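Bifunctional protein PutA (Bdellovibrio bacteriovorus, PDB 5UR2) probably oxidises proline to glutamate in two steps, joining an FAD-dependent proline dehydrogenase and an NAD-dependent L-glutamate gamma-semialdehyde dehydrogenase in one chain. Local coordinates at residues Q7-S12 with A367-I372; G525-A530 with Q669-A674; G676-I681 with I691-G696. All coordinates share one frame; numbering follows the deposited sequence.

Contact 1. Residues Q7-S12 with A367-I372; sequences QSQIVS and AEKLNI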
loop_
_atom_site.group_PDB
_atom_site.type_symbol
_atom_site.label_atom_id
_atom_site.label_comp_id
_atom_site.label_asym_id
_atom_site.label_seq_id
_atom_site.Cartn_x
_atom_site.Cartn_y
_atom_site.Cartn_z
ATOM N N GLN B 7 -24.823 32.894 43.539
ATOM C CA GLN B 7 -23.917 31.755 43.532
ATOM C C GLN B 7 -23.359 31.486 44.923
ATOM O O GLN B 7 -23.122 30.327 45.281
ATOM C CB GLN B 7 -22.807 31.981 42.505
ATOM C CG GLN B 7 -23.367 32.029 41.075
ATOM C CD GLN B 7 -24.273 30.825 40.761
ATOM O OE1 GLN B 7 -23.965 29.684 41.112
ATOM N NE2 GLN B 7 -25.423 31.097 40.151
ATOM N N SER B 8 -23.136 32.538 45.715
ATOM C CA SER B 8 -22.690 32.347 47.090
ATOM C C SER B 8 -23.778 31.732 47.963
ATOM O O SER B 8 -23.469 30.975 48.889
ATOM C CB SER B 8 -22.223 33.674 47.687
ATOM O OG SER B 8 -23.168 34.147 48.632
ATOM N N GLN B 9 -25.046 32.067 47.722
ATOM C CA GLN B 9 -26.114 31.472 48.525
ATOM C C GLN B 9 -26.346 30.012 48.151
ATOM O O GLN B 9 -26.691 29.194 49.012
ATOM C CB GLN B 9 -27.404 32.260 48.362
ATOM C CG GLN B 9 -27.256 33.749 48.604
ATOM C CD GLN B 9 -28.592 34.478 48.622
ATOM O OE1 GLN B 9 -29.597 33.959 49.116
ATOM N NE2 GLN B 9 -28.604 35.691 48.081
ATOM N N ILE B 10 -26.172 29.668 46.876
ATOM C CA ILE B 10 -26.276 28.270 46.470
ATOM C C ILE B 10 -25.162 27.447 47.119
ATOM O O ILE B 10 -25.411 26.382 47.696
ATOM C CB ILE B 10 -26.272 28.164 44.936
ATOM C CG1 ILE B 10 -27.556 28.798 44.389
ATOM C CG2 ILE B 10 -26.151 26.712 44.490
ATOM C CD1 ILE B 10 -27.582 28.933 42.901
ATOM N N VAL B 11 -23.924 27.956 47.076
ATOM C CA VAL B 11 -22.810 27.255 47.717
ATOM C C VAL B 11 -23.108 27.008 49.190
ATOM O O VAL B 11 -22.808 25.932 49.726
ATOM C CB VAL B 11 -21.493 28.031 47.522
ATOM C CG1 VAL B 11 -20.397 27.476 48.433
ATOM C CG2 VAL B 11 -21.048 27.935 46.082
ATOM N N SER B 12 -23.694 27.999 49.869
ATOM C CA SER B 12 -24.039 27.839 51.282
ATOM C C SER B 12 -25.044 26.711 51.491
ATOM O O SER B 12 -24.923 25.932 52.445
ATOM C CB SER B 12 -24.584 29.153 51.850
ATOM O OG SER B 12 -23.591 30.157 51.803
ATOM N N ALA B 367 -36.096 28.201 43.697
ATOM C CA ALA B 367 -37.463 28.153 44.207
ATOM C C ALA B 367 -37.670 29.186 45.308
ATOM O O ALA B 367 -38.708 29.856 45.355
ATOM C CB ALA B 367 -37.798 26.748 44.712
ATOM N N GLU B 368 -36.689 29.338 46.205
ATOM C CA GLU B 368 -36.875 30.250 47.334
ATOM C C GLU B 368 -36.879 31.704 46.886
ATOM O O GLU B 368 -37.636 32.516 47.424
ATOM C CB GLU B 368 -35.800 30.020 48.397
ATOM C CG GLU B 368 -36.033 28.755 49.200
ATOM C CD GLU B 368 -34.826 28.313 50.003
ATOM O OE1 GLU B 368 -33.922 29.149 50.242
ATOM O OE2 GLU B 368 -34.790 27.120 50.389
ATOM N N LYS B 369 -36.046 32.055 45.907
ATOM C CA LYS B 369 -36.057 33.424 45.410
ATOM C C LYS B 369 -37.379 33.779 44.735
ATOM O O LYS B 369 -37.701 34.968 44.638
ATOM C CB LYS B 369 -34.892 33.650 44.447
ATOM C CG LYS B 369 -33.513 33.601 45.114
ATOM C CD LYS B 369 -33.382 34.635 46.237
ATOM C CE LYS B 369 -32.012 34.589 46.924
ATOM N NZ LYS B 369 -31.925 35.489 48.121
ATOM N N LEU B 370 -38.152 32.780 44.289
ATOM C CA LEU B 370 -39.464 32.986 43.680
ATOM C C LEU B 370 -40.610 32.851 44.675
ATOM O O LEU B 370 -41.773 32.851 44.261
ATOM C CB LEU B 370 -39.677 32.005 42.520
ATOM C CG LEU B 370 -38.683 32.176 41.376
ATOM C CD1 LEU B 370 -38.741 31.012 40.374
ATOM C CD2 LEU B 370 -38.920 33.522 40.699
ATOM N N ASN B 371 -40.307 32.725 45.970
ATOM C CA ASN B 371 -41.305 32.552 47.028
ATOM C C ASN B 371 -42.197 31.337 46.777
ATOM O O ASN B 371 -43.364 31.305 47.183
ATOM C CB ASN B 371 -42.143 33.822 47.195
ATOM C CG ASN B 371 -41.300 35.011 47.575
ATOM O OD1 ASN B 371 -40.529 34.959 48.534
ATOM N ND2 ASN B 371 -41.401 36.078 46.792
ATOM N N ILE B 372 -41.643 30.317 46.140
ATOM C CA ILE B 372 -42.371 29.068 45.938
ATOM C C ILE B 372 -42.271 28.241 47.216
ATOM O O ILE B 372 -41.164 28.083 47.751
ATOM C CB ILE B 372 -41.796 28.318 44.743
ATOM C CG1 ILE B 372 -41.936 29.167 43.482
ATOM C CG2 ILE B 372 -42.513 26.981 44.532
ATOM C CD1 ILE B 372 -41.163 28.577 42.271
#

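Contact 2. Residues G525-A530 with Q669-A674; sequences GKIQMA and QSTVVA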
loop_
_atom_site.group_PDB
_atom_site.type_symbol
_atom_site.label_atom_id
_atom_site.label_comp_id
_atom_site.label_asym_id
_atom_site.label_seq_id
_atom_site.Cartn_x
_atom_site.Cartn_y
_atom_site.Cartn_z
ATOM N N GLY B 525 -39.829 2.724 -17.514
ATOM C CA GLY B 525 -38.871 3.075 -18.551
ATOM C C GLY B 525 -39.164 2.379 -19.864
ATOM O O GLY B 525 -39.592 1.220 -19.892
ATOM N N LYS B 526 -38.929 3.098 -20.952
ATOM C CA LYS B 526 -38.894 2.534 -22.296
ATOM C C LYS B 526 -37.454 2.673 -22.789
ATOM O O LYS B 526 -36.999 3.786 -23.075
ATOM C CB LYS B 526 -39.898 3.235 -23.214
ATOM C CG LYS B 526 -41.353 2.956 -22.842
ATOM C CD LYS B 526 -42.345 3.661 -23.768
ATOM C CE LYS B 526 -43.548 2.789 -24.103
ATOM N NZ LYS B 526 -43.178 1.394 -24.460
ATOM N N ILE B 527 -36.737 1.551 -22.871
ATOM C CA ILE B 527 -35.282 1.548 -23.042
ATOM C C ILE B 527 -34.933 1.206 -24.480
ATOM O O ILE B 527 -35.284 0.124 -24.961
ATOM C CB ILE B 527 -34.598 0.544 -22.102
ATOM C CG1 ILE B 527 -35.181 0.606 -20.683
ATOM C CG2 ILE B 527 -33.085 0.723 -22.168
ATOM C CD1 ILE B 527 -35.089 1.959 -20.028
ATOM N N GLN B 528 -34.200 2.098 -25.150
ATOM C CA GLN B 528 -33.560 1.757 -26.421
ATOM C C GLN B 528 -32.489 0.701 -26.158
ATOM O O GLN B 528 -31.510 0.976 -25.457
ATOM C CB GLN B 528 -32.913 2.999 -27.053
ATOM C CG GLN B 528 -33.866 4.142 -27.435
ATOM C CD GLN B 528 -34.799 3.786 -28.598
ATOM O OE1 GLN B 528 -34.397 3.123 -29.565
ATOM N NE2 GLN B 528 -36.051 4.222 -28.501
ATOM N N MET B 529 -32.653 -0.492 -26.735
ATOM C CA MET B 529 -31.738 -1.612 -26.525
ATOM C C MET B 529 -30.786 -1.693 -27.711
ATOM O O MET B 529 -31.218 -1.923 -28.845
ATOM C CB MET B 529 -32.502 -2.922 -26.351
ATOM C CG MET B 529 -33.527 -2.890 -25.216
ATOM S SD MET B 529 -32.759 -2.682 -23.591
ATOM C CE MET B 529 -32.622 -4.388 -23.075
ATOM N N ALA B 530 -29.497 -1.524 -27.444
ATOM C CA ALA B 530 -28.534 -1.294 -28.505
ATOM C C ALA B 530 -28.297 -2.537 -29.358
ATOM O O ALA B 530 -28.420 -3.672 -28.896
ATOM C CB ALA B 530 -27.212 -0.829 -27.902
ATOM N N GLN B 669 -33.154 -4.145 -15.752
ATOM C CA GLN B 669 -34.105 -3.814 -14.704
ATOM C C GLN B 669 -33.889 -2.423 -14.131
ATOM O O GLN B 669 -34.826 -1.847 -13.567
ATOM C CB GLN B 669 -34.017 -4.849 -13.584
ATOM C CG GLN B 669 -34.382 -6.257 -14.013
ATOM C CD GLN B 669 -33.187 -7.077 -14.512
ATOM O OE1 GLN B 669 -32.117 -6.536 -14.835
ATOM N NE2 GLN B 669 -33.376 -8.401 -14.586
ATOM N N SER B 670 -32.702 -1.843 -14.321
ATOM C CA SER B 670 -32.345 -0.610 -13.642
ATOM C C SER B 670 -31.667 0.391 -14.584
ATOM O O SER B 670 -30.833 1.195 -14.152
ATOM C CB SER B 670 -31.469 -0.920 -12.421
ATOM O OG SER B 670 -30.300 -1.636 -12.777
ATOM N N THR B 671 -32.070 0.412 -15.857
ATOM C CA THR B 671 -31.434 1.320 -16.807
ATOM C C THR B 671 -31.920 2.762 -16.664
ATOM O O THR B 671 -31.164 3.693 -16.961
ATOM C CB THR B 671 -31.629 0.791 -18.226
ATOM O OG1 THR B 671 -30.979 -0.484 -18.333
ATOM C CG2 THR B 671 -31.042 1.753 -19.259
ATOM N N VAL B 672 -33.142 2.990 -16.186
ATOM C CA VAL B 672 -33.534 4.367 -15.868
ATOM C C VAL B 672 -32.614 4.955 -14.800
ATOM O O VAL B 672 -32.197 6.118 -14.890
ATOM C CB VAL B 672 -35.014 4.439 -15.442
ATOM C CG1 VAL B 672 -35.392 5.856 -15.095
ATOM C CG2 VAL B 672 -35.901 3.933 -16.550
ATOM N N VAL B 673 -32.245 4.159 -13.792
ATOM C CA VAL B 673 -31.283 4.648 -12.801
ATOM C C VAL B 673 -29.963 4.991 -13.477
ATOM O O VAL B 673 -29.377 6.061 -13.250
ATOM C CB VAL B 673 -31.082 3.613 -11.677
ATOM C CG1 VAL B 673 -29.919 4.019 -10.751
ATOM C CG2 VAL B 673 -32.355 3.458 -10.864
ATOM N N ALA B 674 -29.475 4.085 -14.321
ATOM C CA ALA B 674 -28.175 4.288 -14.956
ATOM C C ALA B 674 -28.208 5.446 -15.945
ATOM O O ALA B 674 -27.190 6.117 -16.158
ATOM C CB ALA B 674 -27.729 3.000 -15.629
#

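Contact 3. Residues G676-I681 with I691-G696; sequences GLMKMI and INFLPG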
loop_
_atom_site.group_PDB
_atom_site.type_symbol
_atom_site.label_atom_id
_atom_site.label_comp_id
_atom_site.label_asym_id
_atom_site.label_seq_id
_atom_site.Cartn_x
_atom_site.Cartn_y
_atom_site.Cartn_z
ATOM N N GLY B 676 -29.857 8.160 -15.413
ATOM C CA GLY B 676 -29.558 9.284 -14.544
ATOM C C GLY B 676 -28.070 9.433 -14.280
ATOM O O GLY B 676 -27.545 10.549 -14.275
ATOM N N LEU B 677 -27.360 8.309 -14.086
ATOM C CA LEU B 677 -25.913 8.388 -13.882
ATOM C C LEU B 677 -25.214 8.988 -15.095
ATOM O O LEU B 677 -24.328 9.842 -14.951
ATOM C CB LEU B 677 -25.326 7.008 -13.556
ATOM C CG LEU B 677 -23.791 6.959 -13.424
ATOM C CD1 LEU B 677 -23.257 7.784 -12.244
ATOM C CD2 LEU B 677 -23.276 5.521 -13.312
ATOM N N MET B 678 -25.599 8.557 -16.300
ATOM C CA MET B 678 -24.949 9.069 -17.504
ATOM C C MET B 678 -25.170 10.575 -17.663
ATOM O O MET B 678 -24.256 11.308 -18.064
ATOM C CB MET B 678 -25.465 8.312 -18.734
ATOM C CG MET B 678 -24.739 8.674 -20.028
ATOM S SD MET B 678 -22.990 8.340 -19.926
ATOM C CE MET B 678 -22.365 9.324 -21.287
ATOM N N LYS B 679 -26.373 11.056 -17.343
ATOM C CA LYS B 679 -26.664 12.484 -17.463
ATOM C C LYS B 679 -25.813 13.301 -16.500
ATOM O O LYS B 679 -25.395 14.426 -16.818
ATOM C CB LYS B 679 -28.159 12.730 -17.215
ATOM C CG LYS B 679 -29.023 12.295 -18.398
ATOM C CD LYS B 679 -28.533 12.994 -19.669
ATOM C CE LYS B 679 -29.031 12.339 -20.945
ATOM N NZ LYS B 679 -28.218 12.791 -22.130
ATOM N N MET B 680 -25.577 12.764 -15.300
ATOM C CA MET B 680 -24.725 13.440 -14.336
ATOM C C MET B 680 -23.269 13.392 -14.780
ATOM O O MET B 680 -22.532 14.374 -14.625
ATOM C CB MET B 680 -24.889 12.809 -12.945
ATOM C CG MET B 680 -26.304 12.871 -12.377
ATOM S SD MET B 680 -26.429 12.359 -10.644
ATOM C CE MET B 680 -26.172 10.590 -10.717
ATOM N N ILE B 681 -22.855 12.270 -15.370
ATOM C CA ILE B 681 -21.507 12.170 -15.914
ATOM C C ILE B 681 -21.299 13.224 -16.988
ATOM O O ILE B 681 -20.299 13.952 -16.975
ATOM C CB ILE B 681 -21.251 10.741 -16.444
ATOM C CG1 ILE B 681 -20.932 9.787 -15.280
ATOM C CG2 ILE B 681 -20.151 10.709 -17.495
ATOM C CD1 ILE B 681 -21.051 8.342 -15.647
ATOM N N ILE B 691 -16.680 7.904 -21.160
ATOM C CA ILE B 691 -17.674 6.995 -20.607
ATOM C C ILE B 691 -18.812 6.884 -21.616
ATOM O O ILE B 691 -19.324 7.902 -22.087
ATOM C CB ILE B 691 -18.175 7.492 -19.233
ATOM C CG1 ILE B 691 -17.024 7.445 -18.220
ATOM C CG2 ILE B 691 -19.329 6.649 -18.727
ATOM C CD1 ILE B 691 -17.239 8.274 -16.979
ATOM N N ASN B 692 -19.173 5.656 -21.989
ATOM C CA ASN B 692 -20.240 5.433 -22.954
ATOM C C ASN B 692 -21.339 4.579 -22.339
ATOM O O ASN B 692 -21.068 3.649 -21.576
ATOM C CB ASN B 692 -19.706 4.783 -24.232
ATOM C CG ASN B 692 -18.592 5.600 -24.863
ATOM O OD1 ASN B 692 -18.844 6.494 -25.672
ATOM N ND2 ASN B 692 -17.354 5.340 -24.439
ATOM N N PHE B 693 -22.580 4.907 -22.688
ATOM C CA PHE B 693 -23.781 4.350 -22.077
ATOM C C PHE B 693 -24.458 3.422 -23.079
ATOM O O PHE B 693 -25.030 3.886 -24.076
ATOM C CB PHE B 693 -24.718 5.473 -21.666
ATOM C CG PHE B 693 -25.978 5.007 -20.993
ATOM C CD1 PHE B 693 -25.931 4.384 -19.756
ATOM C CD2 PHE B 693 -27.214 5.260 -21.567
ATOM C CE1 PHE B 693 -27.102 4.001 -19.112
ATOM C CE2 PHE B 693 -28.391 4.878 -20.936
ATOM C CZ PHE B 693 -28.339 4.247 -19.712
ATOM N N LEU B 694 -24.407 2.118 -22.805
ATOM C CA LEU B 694 -24.788 1.080 -23.764
ATOM C C LEU B 694 -25.851 0.168 -23.162
ATOM O O LEU B 694 -25.571 -0.994 -22.838
ATOM C CB LEU B 694 -23.562 0.264 -24.184
ATOM C CG LEU B 694 -23.794 -0.733 -25.332
ATOM C CD1 LEU B 694 -23.960 -0.009 -26.660
ATOM C CD2 LEU B 694 -22.678 -1.747 -25.414
ATOM N N PRO B 695 -27.088 0.647 -23.033
ATOM C CA PRO B 695 -28.166 -0.236 -22.567
ATOM C C PRO B 695 -28.467 -1.339 -23.579
ATOM O O PRO B 695 -28.231 -1.198 -24.785
ATOM C CB PRO B 695 -29.356 0.720 -22.404
ATOM C CG PRO B 695 -29.066 1.836 -23.344
ATOM C CD PRO B 695 -27.581 2.001 -23.352
ATOM N N GLY B 696 -28.960 -2.462 -23.078
ATOM C CA GLY B 696 -29.285 -3.571 -23.953
ATOM C C GLY B 696 -29.269 -4.891 -23.209
ATOM O O GLY B 696 -29.198 -4.935 -21.980
#

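Contact 1. Residues Q7-S12 with A367-I372
Both Gln9 and Lys369 set CG beside the backbone N and opposite the carbonyl carbon, and both then run outward to bridge two helices whose backbones stay well apart. Gln9 continues as an extended chain (chi2 -172°), carrying its amide straight off helix 6-22. Lys369 bends early (chi2 -58°) and is drawn out beyond that kink, which brings its ammonium group to the amide from across, the two side chains meeting at about a right angle. This pair spans a separation of 10.6 Å between the CA atoms of Gln9 and Lys369.

One hydrogen bond joins the segments. NZ of Lys369 donates a hydrogen bond to OE1 of Gln9 at 3.0 Å, approaching well off the line of the carbonyl, with a C=O...donor angle of 107° and only a modest tilt from the amide plane. That side-on approach also leaves NZ of Lys369 3.3 Å from NE2 of Gln9; as both are donors, no bond forms between them. The NE2 has a different partner in OD1 of Asp5, so both ends of the amide have a partner, which should favour this flip of the group. A lysine charge near the carbonyl end would be expected to strengthen the polarisation of this amide.

Close by, Glu368 makes a salt bridge with Arg13, another polar link between the same two helices, while the buried Ile10 packs on Leu365 and Tyr366. The helix ends in a Schellman motif: Asn371, at positive phi, occupies the C-prime position, with Ile372 N bonded to Ala367 O and Asn371 N to Glu368 O. Helix 357-369 connects barrel strands 349-353 and 379-382, and this surface bridge is an example of an N-terminal helix of PutA docked on the outside of the proline dehydrogenase TIM barrel.

Contact 2. Residues G525-A530 with Q669-A674
Thr671, in the first turn of helix 671-684, offers its methyl group to Ile527 on strand 523-528, with CG2 of Thr671 3.7 Å from CG2 of Ile527. The two branches of the threonine have different partners: CG2 stands opposite the backbone N (chi1 -62° for OG1) and faces the strand, whereas OG1 is bonded to the carbonyl O of Ala667. The other branch of Ile527 reaches further, its CD1 lying 4.1 Å from CB of Thr671.

The next residue, Val672, takes over the same isoleucine tip, CG2 of Val672 lying 4.1 Å from CD1 of Ile527. Here the start of a helix in the Rossmann-like part of the aldehyde dehydrogenase module packs against the strand of a small four-stranded mixed sheet, in which strand 523-528 runs between 495-501 and 511-516. CG2 of Val672 also comes to 3.7 Å from CA of Gly525, an approach open to it because glycine carries no CB on this side. No hydrogen bond crosses between the segments.

Backbone N-H groups of Val672 and Val673, at the opening turn, are instead taken by the carboxylate of Glu582, through OE2 and OE1 respectively.

Contact 3. Residues G676-I681 with I691-G696
Met678, Ile691 and Phe693 hold together the second half of a beta-alpha-beta unit in the Rossmann-like part of the aldehyde dehydrogenase module. The unit runs from strand 661-665 through helix 671-684 to strand 691-693, and the two strands are parallel neighbours in one sheet. The helix segment lies over the strand at 9.4 Å between axes and runs roughly against it, at 146° between their directions.

Met678 has the most surface buried. Its CG is opposite the backbone N (chi1 -174°) and the chain then bends at chi2 (59°), turning the thioether toward Ile691, which brings its methyl up to the carbonyl oxygen of that residue, CE of Met678 being 3.5 Å from O of Ile691. On the way, SD of Met678 passes 4.2 Å from CG2 of Ile691. Met664 of the first strand also touches Met678, Ile681 and Ile691.

Ile691 meets the helix one turn further on, at Ile681. The two branched chains cross at about a right angle, with CD1 of Ile691 3.8 Å from CG2 of Ile681 and CG2 of Ile691 3.9 Å from CD1 of Ile681. Phe686, in the turn between helix and strand, lies against both isoleucines.

Phe693 slides past Met678 in the opposite direction, and the closest approach is between their stems, CG of Met678 to CB of Phe693 at 3.6 Å. Val497 and Val500 of strand 495-501 also pack on this phenylalanine. Its ring is held between two aliphatic groups on opposite faces: CB of Met678 sits over one, while on the other CD of Pro695 stands 3.7 Å above the ring plane, displaced toward the rim.

Overall arrangement
The three contacts follow one another along the chain and illustrate a modular enzyme. Contact 1 joins the N-terminal region to the proline dehydrogenase barrel; contacts 2 and 3 belong to the aldehyde dehydrogenase module, on the opposite side of the chain's centre, with centres 72 and 70 Å away from that of contact 1. Contacts 2 and 3, by contrast, have centres 10 Å apart and share helix 671-684, whose first turn meets strand 523-528 and whose following turns cover strand 691-693. They also touch directly, through a probable hydrogen bond from Ala530 N to Pro695 O. The helix thus packs on both the small mixed sheet and strand 691-693, two parts also joined by backbone bonding.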